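Local coordinates for heroin esterase (Rhodococcus sp., PDB 1LZK), which probably hydrolyses the acetyl ester groups of heroin, acting as a serine esterase of the alpha/beta hydrolase fold, at residues K20-D25 with R211-L216; D132-L137 with E176-V181; V198-F203 with D260-E265. All coordinates share one frame; numbering follows the deposited sequence.

Contact 1 of 3, residues K20-D25 with R211-L216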
loop_
_atom_site.group_PDB
_atom_site.type_symbol
_atom_site.label_atom_id
_atom_site.label_comp_id
_atom_site.label_asym_id
_atom_site.label_seq_id
_atom_site.Cartn_x
_atom_site.Cartn_y
_atom_site.Cartn_z
ATOM N N LYS A 20 1.251 16.205 13.391
ATOM C CA LYS A 20 2.356 15.262 13.414
ATOM C C LYS A 20 1.860 13.887 13.859
ATOM O O LYS A 20 1.103 13.743 14.813
ATOM C CB LYS A 20 3.487 15.691 14.354
ATOM C CG LYS A 20 4.858 15.741 13.704
ATOM C CD LYS A 20 5.567 17.066 13.934
ATOM C CE LYS A 20 7.050 16.980 13.609
ATOM N NZ LYS A 20 7.802 18.201 14.031
ATOM N N VAL A 21 2.312 12.882 13.129
ATOM C CA VAL A 21 2.113 11.497 13.513
ATOM C C VAL A 21 3.437 10.970 14.042
ATOM O O VAL A 21 4.255 10.543 13.218
ATOM C CB VAL A 21 1.705 10.616 12.326
ATOM C CG1 VAL A 21 0.562 9.705 12.732
ATOM C CG2 VAL A 21 1.370 11.516 11.151
ATOM N N ASP A 22 3.644 11.040 15.354
ATOM C CA ASP A 22 4.968 10.614 15.817
ATOM C C ASP A 22 4.959 9.185 16.341
ATOM O O ASP A 22 4.290 8.893 17.336
ATOM C CB ASP A 22 5.469 11.530 16.931
ATOM C CG ASP A 22 6.495 10.786 17.774
ATOM O OD1 ASP A 22 7.600 10.506 17.259
ATOM O OD2 ASP A 22 6.169 10.490 18.938
ATOM N N PHE A 23 5.727 8.317 15.699
ATOM C CA PHE A 23 5.652 6.898 16.007
ATOM C C PHE A 23 6.063 6.588 17.426
ATOM O O PHE A 23 5.713 5.530 17.940
ATOM C CB PHE A 23 6.519 6.124 14.986
ATOM C CG PHE A 23 5.565 5.503 13.976
ATOM C CD1 PHE A 23 4.477 6.226 13.539
ATOM C CD2 PHE A 23 5.749 4.214 13.501
ATOM C CE1 PHE A 23 3.544 5.734 12.639
ATOM C CE2 PHE A 23 4.801 3.718 12.621
ATOM C CZ PHE A 23 3.700 4.428 12.197
ATOM N N ALA A 24 6.798 7.523 18.029
ATOM C CA ALA A 24 7.332 7.304 19.370
ATOM C C ALA A 24 6.239 7.135 20.409
ATOM O O ALA A 24 6.460 6.429 21.396
ATOM C CB ALA A 24 8.263 8.451 19.741
ATOM N N ASP A 25 5.083 7.748 20.229
ATOM C CA ASP A 25 3.938 7.534 21.098
ATOM C C ASP A 25 2.860 6.896 20.222
ATOM O O ASP A 25 2.104 7.602 19.572
ATOM C CB ASP A 25 3.321 8.763 21.751
ATOM C CG ASP A 25 2.148 8.368 22.636
ATOM O OD1 ASP A 25 2.067 7.181 23.013
ATOM O OD2 ASP A 25 1.323 9.250 22.965
ATOM N N ARG A 211 12.885 10.071 8.540
ATOM C CA ARG A 211 13.778 9.083 9.089
ATOM C C ARG A 211 13.414 8.694 10.543
ATOM O O ARG A 211 13.335 7.475 10.745
ATOM C CB ARG A 211 15.192 9.622 8.982
ATOM C CG ARG A 211 16.176 8.459 9.151
ATOM C CD ARG A 211 17.585 9.064 9.185
ATOM N NE ARG A 211 18.494 7.976 9.515
ATOM C CZ ARG A 211 18.902 7.028 8.712
ATOM N NH1 ARG A 211 18.550 6.907 7.432
ATOM N NH2 ARG A 211 19.730 6.113 9.197
ATOM N N PRO A 212 13.167 9.582 11.482
ATOM C CA PRO A 212 12.739 9.139 12.820
ATOM C C PRO A 212 11.562 8.186 12.781
ATOM O O PRO A 212 11.584 7.132 13.469
ATOM C CB PRO A 212 12.365 10.442 13.542
ATOM C CG PRO A 212 13.205 11.500 12.873
ATOM C CD PRO A 212 13.311 11.066 11.427
ATOM N N ASN A 213 10.521 8.502 11.995
ATOM C CA ASN A 213 9.412 7.511 11.964
ATOM C C ASN A 213 9.830 6.213 11.304
ATOM O O ASN A 213 9.326 5.130 11.691
ATOM C CB ASN A 213 8.191 8.108 11.268
ATOM C CG ASN A 213 7.289 8.957 12.135
ATOM O OD1 ASN A 213 7.428 8.930 13.374
ATOM N ND2 ASN A 213 6.355 9.680 11.561
ATOM N N ALA A 214 10.686 6.194 10.281
ATOM C CA ALA A 214 11.081 4.963 9.570
ATOM C C ALA A 214 11.760 3.980 10.487
ATOM O O ALA A 214 11.539 2.767 10.475
ATOM C CB ALA A 214 11.960 5.318 8.371
ATOM N N ILE A 215 12.630 4.499 11.370
ATOM C CA ILE A 215 13.323 3.603 12.284
ATOM C C ILE A 215 12.316 2.925 13.204
ATOM O O ILE A 215 12.441 1.739 13.431
ATOM C CB ILE A 215 14.344 4.374 13.144
ATOM C CG1 ILE A 215 15.504 4.957 12.333
ATOM C CG2 ILE A 215 14.823 3.512 14.305
ATOM C CD1 ILE A 215 16.158 6.197 12.909
ATOM N N LEU A 216 11.386 3.716 13.705
ATOM C CA LEU A 216 10.369 3.149 14.595
ATOM C C LEU A 216 9.467 2.144 13.895
ATOM O O LEU A 216 9.061 1.112 14.445
ATOM C CB LEU A 216 9.494 4.267 15.152
ATOM C CG LEU A 216 9.846 4.819 16.549
ATOM C CD1 LEU A 216 11.213 4.324 16.946
ATOM C CD2 LEU A 216 9.671 6.316 16.509
HETATM O O HOH W 1 9.029 9.831 15.180
#
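Asn213, in the first turn of helix 211-222, reaches across to the loop at Val21-Phe23 and binds its backbone with both ends of its amide. From CB the chain leaves the helix with CG beside the backbone N (chi1 -84°). Asn213 CG comes within 3.6 Å of Val21 O. Beyond it the tip atoms divide the work. Asn213 ND2 donates to Val21 O at 2.8 Å, meeting that carbonyl almost end-on (C=O...N 173°); Leu208 O accepts a weaker bond from the same nitrogen. Asn213 OD1 accepts from Phe23 N at 2.9 Å, the donor standing above the amide carbonyl plane. A water donates to OD1 as well and, with its other hydrogen, to Asp22 OD1, spanning two acceptors that could not bond each other directly. Asp22 OD1 also takes Ala24 N at 3.2 Å, closing an Asx turn inside the type I turn Asp22-Asp25, which runs straight into the N-cap of helix 26-41. Next to this pairing, Phe23 CB packs 3.5 Å from Leu216 CD2, with Asn213 OD1 3.4 Å from the same CB, while Leu216 CB lies at the edge of the Phe23 ring and Ala24 CB touches Leu216 CD2. Trp209 packs edge-to-face with Phe23, and Tyr220, one helix turn beyond Leu216, is hydrogen-bonded to Phe23 O. The N-terminal loop is thus laid on helix 211-222, in the part of the chain between strands 183-187 and 252-257, consistent with the cap of esterases related to hormone-sensitive lipase. Because one end of the amide must give a proton and the other accept one, its flip state is fixed, and it serves the C=O and N-H flanking Asp22 much as a neighbouring peptide group would.

Contact 2 of 3, residues D132-L137 with E176-V181; sequences DCYAAL and EGVVPV
A bridging water joins Tyr134 to Val178: it accepts from Val178 N at 2.8 Å and is hydrogen-bonded to Tyr134 OH at the same length, lying in the plane of the ring at its hydroxyl edge. The contact lies at the margin of the alpha/beta hydrolase fold. Helix 128-142 packs here against the loop that carries the chain from helix 161-176 into strand 183-187, the return limb of a beta-alpha-beta crossover that starts at strand 153-159. Tyr134 is swung out along its helix, CG opposite the backbone N (chi1 -176°), which brings the hydroxyl up to the end of helix 161-176. There Tyr134 OH touches Glu176 CB at 3.3 Å and Glu176 CG at 3.6 Å; the two side chains cross at about a right angle, and the hydroxyl rests on the aliphatic root of the glutamate. Gly177, with positive phi (71°), ends the helix and turns the chain so that Val178 N faces the water. Further along, Leu137 and the loop valines make a purely apolar seam, backed by Leu83 of strand 79-85 and by Ile154 and Val156 of strand 153-159. Val179 extends CG1 between the leucine branches, 3.8 Å from Leu137 CG and 3.9 Å from Leu137 CD1. Leu137 CD2 goes on to meet Val181 CG2 at 4.1 Å.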
loop_
_atom_site.group_PDB
_atom_site.type_symbol
_atom_site.label_atom_id
_atom_site.label_comp_id
_atom_site.label_asym_id
_atom_site.label_seq_id
_atom_site.Cartn_x
_atom_site.Cartn_y
_atom_site.Cartn_z
ATOM N N ASP A 132 -1.352 -12.376 6.652
ATOM C CA ASP A 132 -2.758 -12.025 6.544
ATOM C C ASP A 132 -3.137 -11.614 5.117
ATOM O O ASP A 132 -4.158 -11.962 4.547
ATOM C CB ASP A 132 -3.131 -10.879 7.496
ATOM C CG ASP A 132 -3.092 -11.299 8.948
ATOM O OD1 ASP A 132 -3.112 -12.526 9.251
ATOM O OD2 ASP A 132 -3.048 -10.421 9.830
ATOM N N CYS A 133 -2.259 -10.840 4.489
ATOM C CA CYS A 133 -2.494 -10.377 3.133
ATOM C C CYS A 133 -2.430 -11.547 2.166
ATOM O O CYS A 133 -3.238 -11.648 1.255
ATOM C CB CYS A 133 -1.444 -9.301 2.766
ATOM S SG CYS A 133 -1.623 -7.764 3.724
ATOM N N TYR A 134 -1.454 -12.440 2.396
ATOM C CA TYR A 134 -1.408 -13.604 1.489
ATOM C C TYR A 134 -2.578 -14.540 1.721
ATOM O O TYR A 134 -3.113 -15.124 0.770
ATOM C CB TYR A 134 -0.073 -14.305 1.640
ATOM C CG TYR A 134 0.140 -15.459 0.696
ATOM C CD1 TYR A 134 0.131 -15.279 -0.678
ATOM C CD2 TYR A 134 0.334 -16.744 1.201
ATOM C CE1 TYR A 134 0.317 -16.347 -1.544
ATOM C CE2 TYR A 134 0.535 -17.814 0.330
ATOM C CZ TYR A 134 0.523 -17.609 -1.016
ATOM O OH TYR A 134 0.720 -18.680 -1.866
ATOM N N ALA A 135 -3.015 -14.684 2.964
ATOM C CA ALA A 135 -4.209 -15.480 3.259
ATOM C C ALA A 135 -5.410 -14.914 2.531
ATOM O O ALA A 135 -6.235 -15.623 1.970
ATOM C CB ALA A 135 -4.455 -15.492 4.756
ATOM N N ALA A 136 -5.518 -13.582 2.533
ATOM C CA ALA A 136 -6.617 -12.931 1.810
ATOM C C ALA A 136 -6.551 -13.197 0.308
ATOM O O ALA A 136 -7.546 -13.510 -0.345
ATOM C CB ALA A 136 -6.601 -11.440 2.105
ATOM N N LEU A 137 -5.371 -13.091 -0.292
ATOM C CA LEU A 137 -5.147 -13.448 -1.704
ATOM C C LEU A 137 -5.523 -14.884 -2.030
ATOM O O LEU A 137 -6.218 -15.132 -3.034
ATOM C CB LEU A 137 -3.657 -13.205 -2.040
ATOM C CG LEU A 137 -3.273 -13.486 -3.507
ATOM C CD1 LEU A 137 -4.133 -12.620 -4.441
ATOM C CD2 LEU A 137 -1.769 -13.330 -3.706
ATOM N N GLU A 176 5.578 -19.196 -3.997
ATOM C CA GLU A 176 4.727 -20.328 -3.673
ATOM C C GLU A 176 4.051 -20.937 -4.894
ATOM O O GLU A 176 3.708 -22.153 -4.890
ATOM C CB GLU A 176 3.652 -19.903 -2.656
ATOM C CG GLU A 176 4.197 -19.574 -1.268
ATOM C CD GLU A 176 5.150 -20.622 -0.743
ATOM O OE1 GLU A 176 5.188 -21.729 -1.304
ATOM O OE2 GLU A 176 5.921 -20.451 0.227
ATOM N N GLY A 177 3.802 -20.149 -5.919
ATOM C CA GLY A 177 3.291 -20.678 -7.177
ATOM C C GLY A 177 1.870 -21.151 -7.134
ATOM O O GLY A 177 1.489 -22.031 -7.906
ATOM N N VAL A 178 1.036 -20.613 -6.261
ATOM C CA VAL A 178 -0.348 -21.039 -6.160
ATOM C C VAL A 178 -1.258 -20.054 -6.857
ATOM O O VAL A 178 -2.124 -20.427 -7.623
ATOM C CB VAL A 178 -0.822 -21.173 -4.698
ATOM C CG1 VAL A 178 -2.334 -21.392 -4.589
ATOM C CG2 VAL A 178 -0.076 -22.304 -4.013
ATOM N N VAL A 179 -1.080 -18.762 -6.581
ATOM C CA VAL A 179 -1.995 -17.741 -7.110
ATOM C C VAL A 179 -1.298 -16.861 -8.143
ATOM O O VAL A 179 -0.265 -16.259 -7.793
ATOM C CB VAL A 179 -2.480 -16.808 -5.974
ATOM C CG1 VAL A 179 -3.411 -15.754 -6.574
ATOM C CG2 VAL A 179 -3.121 -17.581 -4.836
ATOM N N PRO A 180 -1.827 -16.763 -9.354
ATOM C CA PRO A 180 -1.239 -15.869 -10.377
ATOM C C PRO A 180 -1.751 -14.461 -10.119
ATOM O O PRO A 180 -2.938 -14.226 -9.845
ATOM C CB PRO A 180 -1.764 -16.425 -11.689
ATOM C CG PRO A 180 -3.084 -17.021 -11.321
ATOM C CD PRO A 180 -2.986 -17.496 -9.897
ATOM N N VAL A 181 -0.800 -13.522 -10.161
ATOM C CA VAL A 181 -1.117 -12.122 -9.930
ATOM C C VAL A 181 -0.878 -11.379 -11.249
ATOM O O VAL A 181 0.228 -11.497 -11.804
ATOM C CB VAL A 181 -0.289 -11.540 -8.780
ATOM C CG1 VAL A 181 -0.491 -10.030 -8.704
ATOM C CG2 VAL A 181 -0.630 -12.169 -7.424
HETATM O O HOH W 2 1.075 -18.372 -4.643
#

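Contact 3 of 3, residues V198-F203 with D260-E265; sequences VSMTNF and DPLRDE
Met200, present as selenomethionine, curls its chain against Pro261 and Leu262. Bends at its second and third torsions (54° and 78°) bring Met200 CE to 3.6 Å from Leu262 CD2 and 3.7 Å from Pro261 CB, with the selenium also against that proline carbon. Pro261 has a second neighbour in Phe203, where Phe203 CB lies 4.0 Å from Pro261 CB; the phenyl ring presents its edge to the Asp260-Pro261 peptide, Phe203 CD2 approaching Asp260 O at 3.4 Å. The packing thus fits helix 198-202 onto the turn that leads from strand 252-257 towards helix 263-275. In alpha/beta hydrolases this turn carries the acid of the catalytic triad, and Asp260, hydrogen-bonded through OD2 to His290 ND1, is probably that residue. Its OD1 accepts from Leu262 N, a capping bond that helps fix the carboxylate, and Leu262 itself touches the probable nucleophile elbow. Outward from Pro261 the contact turns polar at Ser199. Ser199 OG donates to Pro261 O at 2.8 Å and accepts from Asp264 N at 3.1 Å, so one hydroxyl links two backbone groups of the turn. Ser199 CB lies over one face of the Arg263 guanidinium, which stands steeply to the Phe203 ring (78° between planes). Asp264 closes the outer edge: Asp264 OD2 takes Ser199 N at 2.8 Å from above the carboxylate plane. Its other oxygen, OD1, receives a side-on salt bridge, NE and NH2 of Arg263 both converging on it from the same face of the carboxylate. With alanine here, Ser199 N would probably lose its acceptor and the Arg263 guanidinium the carboxylate that holds its NE and NH2. Arg263 NH1 is hydrogen-bonded to Glu258 O.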
loop_
_atom_site.group_PDB
_atom_site.type_symbol
_atom_site.label_atom_id
_atom_site.label_comp_id
_atom_site.label_asym_id
_atom_site.label_seq_id
_atom_site.Cartn_x
_atom_site.Cartn_y
_atom_site.Cartn_z
ATOM N N VAL A 198 19.912 7.841 -0.180
ATOM C CA VAL A 198 20.065 9.273 0.102
ATOM C C VAL A 198 18.798 9.889 0.637
ATOM O O VAL A 198 18.814 10.717 1.572
ATOM C CB VAL A 198 20.523 10.072 -1.136
ATOM C CG1 VAL A 198 20.547 11.570 -0.894
ATOM C CG2 VAL A 198 21.904 9.594 -1.583
ATOM N N SER A 199 17.609 9.568 0.095
ATOM C CA SER A 199 16.431 10.247 0.626
ATOM C C SER A 199 16.177 9.852 2.099
ATOM O O SER A 199 15.629 10.679 2.850
ATOM C CB SER A 199 15.197 10.022 -0.246
ATOM O OG SER A 199 14.920 8.652 -0.420
HETATM N N MSE A 200 16.541 8.619 2.385
HETATM C CA MSE A 200 16.291 8.157 3.757
HETATM C C MSE A 200 17.354 8.688 4.707
HETATM O O MSE A 200 17.025 8.818 5.886
HETATM C CB MSE A 200 16.188 6.637 3.800
HETATM C CG MSE A 200 15.772 5.985 5.122
HETATM SE SE MSE A 200 14.125 6.674 5.809
HETATM C CE MSE A 200 12.871 5.760 4.735
ATOM N N THR A 201 18.554 9.029 4.266
ATOM C CA THR A 201 19.516 9.667 5.174
ATOM C C THR A 201 19.290 11.168 5.287
ATOM O O THR A 201 19.597 11.730 6.381
ATOM C CB THR A 201 20.964 9.378 4.734
ATOM O OG1 THR A 201 21.218 10.025 3.470
ATOM C CG2 THR A 201 21.170 7.881 4.544
ATOM N N ASN A 202 18.802 11.848 4.237
ATOM C CA ASN A 202 18.619 13.310 4.301
ATOM C C ASN A 202 17.265 13.858 4.712
ATOM O O ASN A 202 17.134 15.045 5.072
ATOM C CB ASN A 202 18.922 13.891 2.899
ATOM C CG ASN A 202 20.388 13.776 2.544
ATOM O OD1 ASN A 202 21.147 12.860 2.900
ATOM N ND2 ASN A 202 20.833 14.717 1.729
ATOM N N PHE A 203 16.185 13.049 4.683
ATOM C CA PHE A 203 14.856 13.568 4.977
ATOM C C PHE A 203 14.427 13.268 6.398
ATOM O O PHE A 203 13.737 12.297 6.692
ATOM C CB PHE A 203 13.842 12.974 3.984
ATOM C CG PHE A 203 13.951 13.582 2.597
ATOM C CD1 PHE A 203 14.725 14.699 2.335
ATOM C CD2 PHE A 203 13.265 13.039 1.521
ATOM C CE1 PHE A 203 14.786 15.253 1.058
ATOM C CE2 PHE A 203 13.321 13.579 0.256
ATOM C CZ PHE A 203 14.092 14.690 0.013
ATOM N N ASP A 260 9.665 12.731 0.024
ATOM C CA ASP A 260 9.427 11.513 0.801
ATOM C C ASP A 260 10.708 10.756 1.056
ATOM O O ASP A 260 11.483 10.437 0.124
ATOM C CB ASP A 260 8.481 10.661 -0.058
ATOM C CG ASP A 260 7.923 9.463 0.681
ATOM O OD1 ASP A 260 8.500 9.070 1.722
ATOM O OD2 ASP A 260 6.924 8.911 0.182
ATOM N N PRO A 261 11.017 10.374 2.297
ATOM C CA PRO A 261 12.200 9.588 2.573
ATOM C C PRO A 261 12.147 8.243 1.827
ATOM O O PRO A 261 13.191 7.677 1.587
ATOM C CB PRO A 261 12.164 9.336 4.106
ATOM C CG PRO A 261 10.739 9.525 4.416
ATOM C CD PRO A 261 10.234 10.639 3.512
ATOM N N LEU A 262 10.960 7.733 1.500
ATOM C CA LEU A 262 10.789 6.485 0.756
ATOM C C LEU A 262 11.056 6.617 -0.727
ATOM O O LEU A 262 11.045 5.615 -1.451
ATOM C CB LEU A 262 9.348 6.001 0.973
ATOM C CG LEU A 262 8.902 5.776 2.418
ATOM C CD1 LEU A 262 7.437 5.339 2.489
ATOM C CD2 LEU A 262 9.771 4.741 3.122
ATOM N N ARG A 263 11.289 7.814 -1.218
ATOM C CA ARG A 263 11.363 8.046 -2.665
ATOM C C ARG A 263 12.406 7.178 -3.316
ATOM O O ARG A 263 12.168 6.474 -4.333
ATOM C CB ARG A 263 11.639 9.550 -2.878
ATOM C CG ARG A 263 11.759 9.939 -4.361
ATOM C CD ARG A 263 12.481 11.322 -4.419
ATOM N NE ARG A 263 13.882 11.178 -4.090
ATOM C CZ ARG A 263 14.729 12.096 -3.584
ATOM N NH1 ARG A 263 14.202 13.278 -3.320
ATOM N NH2 ARG A 263 15.975 11.795 -3.346
ATOM N N ASP A 264 13.648 7.172 -2.822
ATOM C CA ASP A 264 14.735 6.493 -3.510
ATOM C C ASP A 264 14.522 4.971 -3.487
ATOM O O ASP A 264 14.801 4.320 -4.506
ATOM C CB ASP A 264 16.104 6.830 -2.909
ATOM C CG ASP A 264 16.522 8.260 -3.128
ATOM O OD1 ASP A 264 15.795 9.027 -3.789
ATOM O OD2 ASP A 264 17.585 8.639 -2.578
ATOM N N GLU A 265 14.044 4.409 -2.373
ATOM C CA GLU A 265 13.858 2.943 -2.379
ATOM C C GLU A 265 12.781 2.566 -3.382
ATOM O O GLU A 265 12.854 1.477 -3.984
ATOM C CB GLU A 265 13.592 2.404 -0.969
ATOM C CG GLU A 265 12.250 2.795 -0.350
ATOM C CD GLU A 265 12.327 2.735 1.165
ATOM O OE1 GLU A 265 13.122 3.510 1.736
ATOM O OE2 GLU A 265 11.626 1.909 1.798
#

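Overall arrangement
From the N terminus, the loop 20-25 comes first, and contact 1 joins it to helix 211-222, closing a long loop that contains most of the sheet strands. Contact 2 is nested inside that loop and ties helix 128-142 to the chain entering strand 183-187. Contact 3 opens later and joins helix 198-202 to the turn before helix 263-275, closing a loop that includes helix 211-222 and strand 252-257; it therefore crosses contact 1. Contacts 1 and 3 touch: Arg211 reaches the backbone of Met200 and Phe203, and Ala214 packs on Met200. Contact 2 lies on the opposite side of the chain's centre from the other two, its centre about 30 Å from theirs.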